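Local coordinates for peroxisomal fatty acid beta-oxidation multifunctional protein MFP2 (Arabidopsis thaliana, PDB 2WTB) that carries out successive steps of peroxisomal fatty acid beta-oxidation, with enoyl-CoA hydratase activity on long chains and 3-hydroxyacyl-CoA dehydrogenase activity on chains of variable length, at residues Ala107-Leu112 with Glu119-Cys124; Ala126-Pro131 with Val194-Arg199; Ala133-Pro138 with Leu181-Ala186. All blocks are in the same frame, centred on the assembly; numbering follows the deposited sequence.

All three contacts lie in the N-terminal hydratase/isomerase part of the chain, and each is made by apolar groups. Contacts 1 and 2 share one sheet: strands 105-109 and 126-129 are neighbours in it, and Ile109 N bonds to Ile128 O. Contact 1 packs helix 116-123 on one face. Contact 2 packs helix 193-205 on the other. Every touching residue of contacts 1 and 3 is buried, whereas contact 2 uses the partly exposed Thr196 and has charged residues on its helix. Contact 3 instead joins the small sheet to a loop. It meets contact 1 where Met122 touches Leu183, and contact 2 along strand 126-129.

Contact 1: Ala107-Leu112 with Glu119-Cys124; sequences AAIDGL and ELAMAC
Ala107 sets its methyl group against Ala121 of helix 116-123 and against Cys124. Its CB lies 4.0 Å from Ala121 CB and 3.9 Å from Cys124 SG. The sulfur is anti to its own carbonyl carbon (chi1 -67°), which brings it to this methyl. The Cys124 CB is also close, 3.9 Å from Ala107 N, so both CB and SG of the cysteine lie by the backbone N and methyl of Ala107. These small side chains let strand and helix come close: the CA atoms of Ala107 and Ala121 are 5.6 Å apart.

Ala108 faces the other side of the sheet, where it touches Leu193 and Ala197 of helix 193-205. Ile109 returns to the helix side. Its CG1 branch is extended (chi2 175°), which carries CD1 to 3.8 Å from Ala121 CB. The Ala121 methyl therefore receives both Ala107 and Ile109.

Beyond Ile109 the chain leaves the helix and turns off at Gly111.

The carbonyl O of Ala121 accepts a bond from Arg127 NE of the next strand. Glu119, the predicted nucleophile, lies on the same helix, and its OE2 accepts bonds from the backbone N of Phe148 and Gly150. Strands 105-109 and 126-129 are parallel neighbours in the main sheet. The crossover between them passes through short strand 112-114, which belongs to the small sheet, and then through helix 116-123. This beta-alpha-beta connection fits the crotonase fold.

Contact 2: Ala126-Pro131 with Val194-Arg199; sequences ARISAP and VTTARR
Ile128 meets Thr196 and Ala197 through carbon atoms alone. Its CG2 lies 3.9 Å from Thr196 CG2, methyl to methyl, and the two side chains run at a slant to each other. The other branch runs over the helix backbone: CG1 is 3.9 Å from Ala197 CA and 4.1 Å from Ala197 CB. CD1 folds back (chi2 -49°) and also comes within 4.1 Å of Thr196 CG2. Both branches of the isoleucine are thus in use. Leu193 and Trp200, on the same helix, touch Ile128 as well. Replacing Ile128 by an alanine removes the two branches that meet Thr196 CG2 and Ala197 CA, and would probably open a gap between strand 126-129 and the helix.

The hydrogen bonds stay on their own sides of the contact. Thr196 OG1 stands beside its backbone N (chi1 -62°) and bonds to Glu192 O, one turn earlier in the helix. This rotation leaves CG2 for Ile128. On the strand side, the backbone of Ile128 bonds to neighbouring strand 105-109.

The charged groups lie away from the isoleucine. Arg198 NH1 forms a salt bridge with Asp16 OD2, and Arg199 NH1 forms one with Asp203 OD2. Arg127, on the strand, points from the other face of the sheet, where NH2 bonds to Met122 O and NE to Ala121 O.

Shape rather than directed bonding therefore fits this helix to the strand, while the threonine hydroxyl is satisfied within the helix and Arg198 and Arg199 pair with acidic residues.

Contact 3: Ala133-Pro138 with Leu181-Ala186; sequences AQLGLP and LGLIDA
Leu135 packs tightly on Ile184 through one methyl group. Its CD1 lies 3.4 Å from Ile184 CG1 and 3.6 Å from Ile184 CD1, so it rests against the longer branch of the isoleucine. In Leu135, CG is anti to the carbonyl carbon, with chi1 at -36°, off the staggered value, and CG lies nearer Ile184 than CB does. Leu183 packs less closely. Its CD2 is 4.0 Å from both Leu135 CB and Leu135 CD1, touching the leucine at its base and at one methyl. Val173 and Leu118 also touch Leu135.

In the crotonase fold this contact spans two sheets. Strand 134-136 is the middle strand of a small three-stranded sheet, while the loop leads into strand 186-187 at the edge of the main sheet. Leu183 also packs on helix 116-123, and its side chain is about 9 Å from that of Glu119, the predicted nucleophile.

The remainder of the loop is looser and partly open to solvent. Gly182 ends helix 175-181 in a Schellman motif; at its backbone angles a CB would press against the carbonyl O of Leu181. Further on, partly exposed Asp185 accepts a bond from Arg127 N at OD2.

Contact 1: Ala107-Leu112 with Glu119-Cys124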
ATOM      1  N   ALA A 107      16.249 -19.390  19.884  1.00 42.97           N
ATOM      2  CA  ALA A 107      14.965 -18.775  19.578  1.00 48.22           C
ATOM      3  C   ALA A 107      13.963 -19.823  19.099  1.00 51.82           C
ATOM      4  O   ALA A 107      14.276 -20.657  18.247  1.00 51.65           O
ATOM      5  CB  ALA A 107      15.134 -17.677  18.538  1.00 30.90           C
ATOM      6  N   ALA A 108      12.761 -19.779  19.666  1.00 47.82           N
ATOM      7  CA  ALA A 108      11.675 -20.658  19.255  1.00 43.01           C
ATOM      8  C   ALA A 108      10.642 -19.841  18.493  1.00 44.34           C
ATOM      9  O   ALA A 108       9.852 -19.113  19.089  1.00 48.66           O
ATOM     10  CB  ALA A 108      11.046 -21.325  20.464  1.00 36.45           C
ATOM     11  N   ILE A 109      10.658 -19.964  17.171  1.00 46.15           N
ATOM     12  CA  ILE A 109       9.841 -19.110  16.318  1.00 49.94           C
ATOM     13  C   ILE A 109       8.548 -19.766  15.835  1.00 47.13           C
ATOM     14  O   ILE A 109       8.552 -20.884  15.318  1.00 40.66           O
ATOM     15  CB  ILE A 109      10.632 -18.612  15.091  1.00 47.78           C
ATOM     16  CG1 ILE A 109      11.840 -17.782  15.533  1.00 49.18           C
ATOM     17  CG2 ILE A 109       9.731 -17.799  14.171  1.00 42.51           C
ATOM     18  CD1 ILE A 109      12.735 -17.343  14.389  1.00 40.88           C
ATOM     19  N   ASP A 110       7.447 -19.045  16.005  1.00 43.80           N
ATOM     20  CA  ASP A 110       6.157 -19.450  15.474  1.00 46.35           C
ATOM     21  C   ASP A 110       5.505 -18.239  14.817  1.00 48.26           C
ATOM     22  O   ASP A 110       5.780 -17.100  15.193  1.00 46.61           O
ATOM     23  CB  ASP A 110       5.266 -19.976  16.599  1.00 56.84           C
ATOM     24  CG  ASP A 110       4.031 -20.690  16.086  1.00 64.25           C
ATOM     25  OD1 ASP A 110       3.929 -20.912  14.860  1.00 68.38           O
ATOM     26  OD2 ASP A 110       3.163 -21.038  16.912  1.00 73.52           O
ATOM     27  N   GLY A 111       4.651 -18.485  13.830  1.00 50.33           N
ATOM     28  CA  GLY A 111       3.897 -17.418  13.199  1.00 49.42           C
ATOM     29  C   GLY A 111       4.749 -16.482  12.367  1.00 51.58           C
ATOM     30  O   GLY A 111       4.788 -16.597  11.141  1.00 50.36           O
ATOM     31  N   LEU A 112       5.426 -15.550  13.030  1.00 51.88           N
ATOM     32  CA  LEU A 112       6.279 -14.594  12.331  1.00 52.40           C
ATOM     33  C   LEU A 112       7.497 -14.150  13.136  1.00 54.94           C
ATOM     34  O   LEU A 112       7.541 -14.281  14.362  1.00 49.25           O
ATOM     35  CB  LEU A 112       5.477 -13.365  11.883  1.00 45.81           C
ATOM     36  CG  LEU A 112       4.591 -12.621  12.891  1.00 69.95           C
ATOM     37  CD1 LEU A 112       5.349 -12.231  14.146  1.00 69.35           C
ATOM     38  CD2 LEU A 112       3.984 -11.391  12.244  1.00 60.98           C
ATOM     39  N   GLU A 119      15.641  -9.878  13.939  1.00 46.14           N
ATOM     40  CA  GLU A 119      16.969  -9.484  14.385  1.00 37.27           C
ATOM     41  C   GLU A 119      17.298 -10.116  15.734  1.00 47.03           C
ATOM     42  O   GLU A 119      18.371 -10.689  15.913  1.00 50.09           O
ATOM     43  CB  GLU A 119      17.085  -7.959  14.448  1.00 38.89           C
ATOM     44  CG  GLU A 119      17.037  -7.284  13.084  1.00 65.65           C
ATOM     45  CD  GLU A 119      17.152  -5.773  13.166  1.00 77.58           C
ATOM     46  OE1 GLU A 119      16.289  -5.142  13.810  1.00 77.32           O
ATOM     47  OE2 GLU A 119      18.104  -5.213  12.579  1.00 80.73           O
ATOM     48  N   LEU A 120      16.368 -10.014  16.678  1.00 47.90           N
ATOM     49  CA  LEU A 120      16.541 -10.623  17.993  1.00 49.60           C
ATOM     50  C   LEU A 120      16.816 -12.122  17.875  1.00 52.17           C
ATOM     51  O   LEU A 120      17.638 -12.678  18.609  1.00 40.01           O
ATOM     52  CB  LEU A 120      15.301 -10.380  18.857  1.00 49.23           C
ATOM     53  CG  LEU A 120      15.282 -11.025  20.243  1.00 43.08           C
ATOM     54  CD1 LEU A 120      16.515 -10.632  21.049  1.00 35.10           C
ATOM     55  CD2 LEU A 120      14.010 -10.640  20.981  1.00 42.89           C
ATOM     56  N   ALA A 121      16.123 -12.772  16.946  1.00 52.37           N
ATOM     57  CA  ALA A 121      16.302 -14.203  16.726  1.00 61.53           C
ATOM     58  C   ALA A 121      17.680 -14.516  16.122  1.00 46.60           C
ATOM     59  O   ALA A 121      18.316 -15.505  16.488  1.00 33.38           O
ATOM     60  CB  ALA A 121      15.172 -14.759  15.850  1.00 33.07           C
ATOM     61  N   MET A 122      18.138 -13.667  15.205  1.00 40.08           N
ATOM     62  CA  MET A 122      19.463 -13.838  14.605  1.00 40.30           C
ATOM     63  C   MET A 122      20.572 -13.670  15.641  1.00 49.29           C
ATOM     64  O   MET A 122      21.669 -14.203  15.478  1.00 54.10           O
ATOM     65  CB  MET A 122      19.670 -12.857  13.451  1.00 36.89           C
ATOM     66  CG  MET A 122      18.943 -13.231  12.172  1.00 40.51           C
ATOM     67  SD  MET A 122      18.965 -11.893  10.962  1.00 44.26           S
ATOM     68  CE  MET A 122      18.006 -12.621   9.640  1.00107.47           C
ATOM     69  N   ALA A 123      20.278 -12.925  16.702  1.00 53.08           N
ATOM     70  CA  ALA A 123      21.228 -12.720  17.791  1.00 45.13           C
ATOM     71  C   ALA A 123      21.412 -13.999  18.591  1.00 51.91           C
ATOM     72  O   ALA A 123      22.481 -14.240  19.150  1.00 52.54           O
ATOM     73  CB  ALA A 123      20.756 -11.605  18.700  1.00 46.12           C
ATOM     74  N   CYS A 124      20.358 -14.809  18.655  1.00 48.66           N
ATOM     75  CA  CYS A 124      20.422 -16.094  19.339  1.00 48.89           C
ATOM     76  C   CYS A 124      21.377 -17.026  18.613  1.00 51.34           C
ATOM     77  O   CYS A 124      21.738 -16.783  17.465  1.00 37.37           O
ATOM     78  CB  CYS A 124      19.035 -16.731  19.434  1.00 44.07           C
ATOM     79  SG  CYS A 124      17.902 -15.828  20.503  1.00 52.00           S
TER

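Contact 2: Ala126-Pro131 with Val194-Arg199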
ATOM      1  N   ALA A 126      20.968 -20.285  17.855  1.00 41.83           N
ATOM      2  CA  ALA A 126      20.313 -21.242  16.969  1.00 41.42           C
ATOM      3  C   ALA A 126      18.848 -20.857  16.805  1.00 46.97           C
ATOM      4  O   ALA A 126      18.310 -20.103  17.615  1.00 49.93           O
ATOM      5  CB  ALA A 126      20.439 -22.653  17.517  1.00 32.81           C
ATOM      6  N   ARG A 127      18.198 -21.371  15.766  1.00 46.46           N
ATOM      7  CA  ARG A 127      16.806 -21.009  15.505  1.00 43.49           C
ATOM      8  C   ARG A 127      15.903 -22.191  15.162  1.00 47.59           C
ATOM      9  O   ARG A 127      16.141 -22.914  14.194  1.00 49.97           O
ATOM     10  CB  ARG A 127      16.730 -19.947  14.406  1.00 48.58           C
ATOM     11  CG  ARG A 127      17.207 -18.585  14.864  1.00 42.55           C
ATOM     12  CD  ARG A 127      18.014 -17.883  13.791  1.00 40.01           C
ATOM     13  NE  ARG A 127      19.168 -17.232  14.393  1.00 50.66           N
ATOM     14  CZ  ARG A 127      20.398 -17.731  14.377  1.00 48.62           C
ATOM     15  NH1 ARG A 127      20.647 -18.877  13.760  1.00 38.81           N
ATOM     16  NH2 ARG A 127      21.385 -17.070  14.958  1.00 70.89           N
ATOM     17  N   ILE A 128      14.864 -22.375  15.968  1.00 49.27           N
ATOM     18  CA  ILE A 128      13.835 -23.366  15.688  1.00 48.04           C
ATOM     19  C   ILE A 128      12.572 -22.643  15.245  1.00 45.64           C
ATOM     20  O   ILE A 128      12.186 -21.642  15.847  1.00 39.25           O
ATOM     21  CB  ILE A 128      13.516 -24.219  16.926  1.00 52.06           C
ATOM     22  CG1 ILE A 128      14.806 -24.739  17.559  1.00 48.22           C
ATOM     23  CG2 ILE A 128      12.591 -25.367  16.555  1.00 54.12           C
ATOM     24  CD1 ILE A 128      15.746 -25.385  16.567  1.00 41.44           C
ATOM     25  N   SER A 129      11.930 -23.142  14.194  1.00 40.65           N
ATOM     26  CA  SER A 129      10.763 -22.464  13.643  1.00 46.78           C
ATOM     27  C   SER A 129       9.641 -23.422  13.258  1.00 55.26           C
ATOM     28  O   SER A 129       9.883 -24.585  12.931  1.00 55.05           O
ATOM     29  CB  SER A 129      11.161 -21.619  12.431  1.00 55.70           C
ATOM     30  OG  SER A 129      10.073 -20.836  11.972  1.00 61.88           O
ATOM     31  N   ALA A 130       8.414 -22.916  13.302  1.00 52.10           N
ATOM     32  CA  ALA A 130       7.248 -23.670  12.865  1.00 54.25           C
ATOM     33  C   ALA A 130       7.119 -23.558  11.351  1.00 58.28           C
ATOM     34  O   ALA A 130       7.546 -22.566  10.763  1.00 63.94           O
ATOM     35  CB  ALA A 130       5.997 -23.150  13.552  1.00 60.16           C
ATOM     36  N   PRO A 131       6.518 -24.576  10.719  1.00 52.42           N
ATOM     37  CA  PRO A 131       6.450 -24.758   9.265  1.00 60.53           C
ATOM     38  C   PRO A 131       6.370 -23.483   8.418  1.00 74.78           C
ATOM     39  O   PRO A 131       7.352 -23.149   7.757  1.00 92.53           O
ATOM     40  CB  PRO A 131       5.196 -25.610   9.095  1.00 55.19           C
ATOM     41  CG  PRO A 131       5.219 -26.489  10.306  1.00 57.56           C
ATOM     42  CD  PRO A 131       5.827 -25.668  11.429  1.00 51.12           C
ATOM     43  N   VAL A 194       9.057 -25.284  21.439  1.00 50.50           N
ATOM     44  CA  VAL A 194       9.807 -24.976  22.655  1.00 47.08           C
ATOM     45  C   VAL A 194      10.590 -26.171  23.193  1.00 42.97           C
ATOM     46  O   VAL A 194      11.706 -26.019  23.688  1.00 50.55           O
ATOM     47  CB  VAL A 194       8.887 -24.414  23.753  1.00 45.22           C
ATOM     48  CG1 VAL A 194       9.615 -24.350  25.085  1.00 33.79           C
ATOM     49  CG2 VAL A 194       8.375 -23.043  23.350  1.00 46.10           C
ATOM     50  N   THR A 195      10.004 -27.359  23.091  1.00 40.39           N
ATOM     51  CA  THR A 195      10.682 -28.582  23.508  1.00 47.41           C
ATOM     52  C   THR A 195      11.959 -28.793  22.704  1.00 49.93           C
ATOM     53  O   THR A 195      13.019 -29.087  23.260  1.00 54.19           O
ATOM     54  CB  THR A 195       9.776 -29.817  23.342  1.00 52.88           C
ATOM     55  OG1 THR A 195       8.832 -29.866  24.417  1.00 52.02           O
ATOM     56  CG2 THR A 195      10.603 -31.088  23.356  1.00 69.27           C
ATOM     57  N   THR A 196      11.853 -28.647  21.389  1.00 34.52           N
ATOM     58  CA  THR A 196      13.009 -28.775  20.516  1.00 48.36           C
ATOM     59  C   THR A 196      14.065 -27.733  20.872  1.00 45.99           C
ATOM     60  O   THR A 196      15.256 -28.035  20.916  1.00 50.55           O
ATOM     61  CB  THR A 196      12.613 -28.624  19.036  1.00 56.30           C
ATOM     62  OG1 THR A 196      11.704 -29.672  18.671  1.00 62.70           O
ATOM     63  CG2 THR A 196      13.843 -28.697  18.142  1.00 56.24           C
ATOM     64  N   ALA A 197      13.623 -26.512  21.147  1.00 46.61           N
ATOM     65  CA  ALA A 197      14.547 -25.420  21.435  1.00 52.70           C
ATOM     66  C   ALA A 197      15.357 -25.656  22.707  1.00 52.76           C
ATOM     67  O   ALA A 197      16.574 -25.457  22.718  1.00 49.64           O
ATOM     68  CB  ALA A 197      13.809 -24.090  21.503  1.00 30.86           C
ATOM     69  N   ARG A 198      14.690 -26.081  23.778  1.00 46.86           N
ATOM     70  CA  ARG A 198      15.390 -26.335  25.036  1.00 49.13           C
ATOM     71  C   ARG A 198      16.320 -27.548  24.926  1.00 47.36           C
ATOM     72  O   ARG A 198      17.380 -27.584  25.550  1.00 48.02           O
ATOM     73  CB  ARG A 198      14.413 -26.483  26.213  1.00 50.78           C
ATOM     74  CG  ARG A 198      13.512 -27.700  26.146  1.00 49.67           C
ATOM     75  CD  ARG A 198      12.884 -28.014  27.500  1.00 53.10           C
ATOM     76  NE  ARG A 198      11.925 -27.000  27.932  1.00 53.80           N
ATOM     77  CZ  ARG A 198      12.052 -26.269  29.035  1.00 60.56           C
ATOM     78  NH1 ARG A 198      13.099 -26.438  29.832  1.00 63.87           N
ATOM     79  NH2 ARG A 198      11.126 -25.371  29.349  1.00 53.03           N
ATOM     80  N   ARG A 199      15.924 -28.533  24.127  1.00 37.02           N
ATOM     81  CA  ARG A 199      16.785 -29.673  23.843  1.00 38.99           C
ATOM     82  C   ARG A 199      18.010 -29.212  23.055  1.00 54.16           C
ATOM     83  O   ARG A 199      19.132 -29.665  23.297  1.00 46.98           O
ATOM     84  CB  ARG A 199      16.029 -30.735  23.046  1.00 39.32           C
ATOM     85  CG  ARG A 199      16.864 -31.961  22.708  1.00 55.28           C
ATOM     86  CD  ARG A 199      16.176 -32.850  21.677  1.00 69.13           C
ATOM     87  NE  ARG A 199      16.128 -32.222  20.360  1.00 91.66           N
ATOM     88  CZ  ARG A 199      17.123 -32.258  19.479  1.00110.60           C
ATOM     89  NH1 ARG A 199      18.249 -32.893  19.773  1.00116.76           N
ATOM     90  NH2 ARG A 199      16.994 -31.657  18.302  1.00115.18           N
TER

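Contact 3: Ala133-Pro138 with Leu181-Ala186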
ATOM      1  N   ALA A 133       6.163 -20.203   9.069  1.00 58.33           N
ATOM      2  CA  ALA A 133       6.451 -18.917   9.698  1.00 54.89           C
ATOM      3  C   ALA A 133       7.114 -17.951   8.714  1.00 57.02           C
ATOM      4  O   ALA A 133       7.805 -18.373   7.788  1.00 54.48           O
ATOM      5  CB  ALA A 133       7.321 -19.111  10.927  1.00 43.09           C
ATOM      6  N   GLN A 134       6.891 -16.655   8.914  1.00 57.84           N
ATOM      7  CA  GLN A 134       7.461 -15.635   8.035  1.00 59.21           C
ATOM      8  C   GLN A 134       8.653 -14.938   8.669  1.00 64.46           C
ATOM      9  O   GLN A 134       8.600 -14.520   9.826  1.00 74.75           O
ATOM     10  CB  GLN A 134       6.409 -14.600   7.638  1.00 61.16           C
ATOM     11  CG  GLN A 134       5.426 -15.088   6.598  1.00 71.17           C
ATOM     12  CD  GLN A 134       4.577 -13.968   6.045  1.00 80.99           C
ATOM     13  OE1 GLN A 134       3.583 -14.206   5.361  1.00 85.39           O
ATOM     14  NE2 GLN A 134       4.966 -12.731   6.341  1.00 80.11           N
ATOM     15  N   LEU A 135       9.722 -14.807   7.894  1.00 62.35           N
ATOM     16  CA  LEU A 135      10.959 -14.212   8.372  1.00 50.38           C
ATOM     17  C   LEU A 135      11.430 -13.178   7.365  1.00 55.64           C
ATOM     18  O   LEU A 135      11.544 -13.474   6.177  1.00 45.56           O
ATOM     19  CB  LEU A 135      12.023 -15.294   8.528  1.00 58.80           C
ATOM     20  CG  LEU A 135      11.510 -16.652   9.011  1.00 54.17           C
ATOM     21  CD1 LEU A 135      12.517 -17.753   8.711  1.00 44.21           C
ATOM     22  CD2 LEU A 135      11.166 -16.611  10.497  1.00 50.91           C
ATOM     23  N   GLY A 136      11.697 -11.964   7.831  1.00 65.41           N
ATOM     24  CA  GLY A 136      12.141 -10.910   6.940  1.00 63.15           C
ATOM     25  C   GLY A 136      12.441  -9.589   7.617  1.00 61.59           C
ATOM     26  O   GLY A 136      12.245  -9.433   8.825  1.00 55.06           O
ATOM     27  N   LEU A 137      12.926  -8.637   6.826  1.00 62.10           N
ATOM     28  CA  LEU A 137      13.222  -7.297   7.312  1.00 55.70           C
ATOM     29  C   LEU A 137      12.519  -6.262   6.441  1.00 51.90           C
ATOM     30  O   LEU A 137      13.070  -5.806   5.442  1.00 64.92           O
ATOM     31  CB  LEU A 137      14.733  -7.053   7.325  1.00 51.12           C
ATOM     32  CG  LEU A 137      15.553  -7.895   8.305  1.00 49.95           C
ATOM     33  CD1 LEU A 137      17.042  -7.653   8.107  1.00 43.98           C
ATOM     34  CD2 LEU A 137      15.146  -7.599   9.742  1.00 43.09           C
ATOM     35  N   PRO A 138      11.286  -5.896   6.822  1.00 50.78           N
ATOM     36  CA  PRO A 138      10.408  -4.988   6.072  1.00 53.66           C
ATOM     37  C   PRO A 138      10.727  -3.510   6.297  1.00 66.10           C
ATOM     38  O   PRO A 138      10.108  -2.657   5.664  1.00 67.21           O
ATOM     39  CB  PRO A 138       9.014  -5.297   6.643  1.00 54.04           C
ATOM     40  CG  PRO A 138       9.194  -6.489   7.565  1.00 51.30           C
ATOM     41  CD  PRO A 138      10.612  -6.443   8.008  1.00 49.36           C
ATOM     42  N   LEU A 181      18.427 -21.925   3.674  1.00 63.53           N
ATOM     43  CA  LEU A 181      19.339 -20.797   3.515  1.00 52.18           C
ATOM     44  C   LEU A 181      20.337 -20.689   4.665  1.00 54.90           C
ATOM     45  O   LEU A 181      21.372 -20.033   4.538  1.00 61.91           O
ATOM     46  CB  LEU A 181      18.559 -19.486   3.402  1.00 46.90           C
ATOM     47  CG  LEU A 181      17.670 -19.281   2.178  1.00 52.04           C
ATOM     48  CD1 LEU A 181      16.787 -18.059   2.376  1.00 48.17           C
ATOM     49  CD2 LEU A 181      18.512 -19.147   0.921  1.00 55.15           C
ATOM     50  N   GLY A 182      20.021 -21.323   5.788  1.00 46.03           N
ATOM     51  CA  GLY A 182      20.877 -21.254   6.958  1.00 42.46           C
ATOM     52  C   GLY A 182      20.379 -20.237   7.966  1.00 51.79           C
ATOM     53  O   GLY A 182      21.044 -19.957   8.963  1.00 57.00           O
ATOM     54  N   LEU A 183      19.202 -19.682   7.701  1.00 48.78           N
ATOM     55  CA  LEU A 183      18.581 -18.726   8.611  1.00 47.70           C
ATOM     56  C   LEU A 183      17.897 -19.455   9.762  1.00 57.38           C
ATOM     57  O   LEU A 183      17.997 -19.042  10.919  1.00 53.51           O
ATOM     58  CB  LEU A 183      17.572 -17.859   7.859  1.00 43.36           C
ATOM     59  CG  LEU A 183      16.793 -16.841   8.690  1.00 49.51           C
ATOM     60  CD1 LEU A 183      17.735 -15.996   9.526  1.00 36.84           C
ATOM     61  CD2 LEU A 183      15.943 -15.966   7.786  1.00 53.68           C
ATOM     62  N   ILE A 184      17.207 -20.545   9.425  1.00 53.63           N
ATOM     63  CA  ILE A 184      16.533 -21.397  10.401  1.00 47.24           C
ATOM     64  C   ILE A 184      17.245 -22.743  10.517  1.00 48.07           C
ATOM     65  O   ILE A 184      17.509 -23.401   9.513  1.00 46.70           O
ATOM     66  CB  ILE A 184      15.068 -21.658  10.000  1.00 45.95           C
ATOM     67  CG1 ILE A 184      14.281 -20.349   9.953  1.00 43.53           C
ATOM     68  CG2 ILE A 184      14.418 -22.629  10.970  1.00 40.72           C
ATOM     69  CD1 ILE A 184      14.162 -19.662  11.298  1.00 54.22           C
ATOM     70  N   ASP A 185      17.541 -23.151  11.747  1.00 45.38           N
ATOM     71  CA  ASP A 185      18.309 -24.371  11.990  1.00 40.82           C
ATOM     72  C   ASP A 185      17.467 -25.643  11.930  1.00 49.54           C
ATOM     73  O   ASP A 185      17.983 -26.717  11.632  1.00 54.05           O
ATOM     74  CB  ASP A 185      19.021 -24.287  13.340  1.00 45.23           C
ATOM     75  CG  ASP A 185      20.154 -23.283  13.337  1.00 58.58           C
ATOM     76  OD1 ASP A 185      21.001 -23.345  12.423  1.00 66.82           O
ATOM     77  OD2 ASP A 185      20.199 -22.436  14.253  1.00 60.32           O
ATOM     78  N   ALA A 186      16.175 -25.523  12.221  1.00 58.54           N
ATOM     79  CA  ALA A 186      15.290 -26.684  12.224  1.00 54.98           C
ATOM     80  C   ALA A 186      13.822 -26.285  12.129  1.00 58.85           C
ATOM     81  O   ALA A 186      13.404 -25.280  12.705  1.00 64.82           O
ATOM     82  CB  ALA A 186      15.530 -27.533  13.468  1.00 42.11           C
TER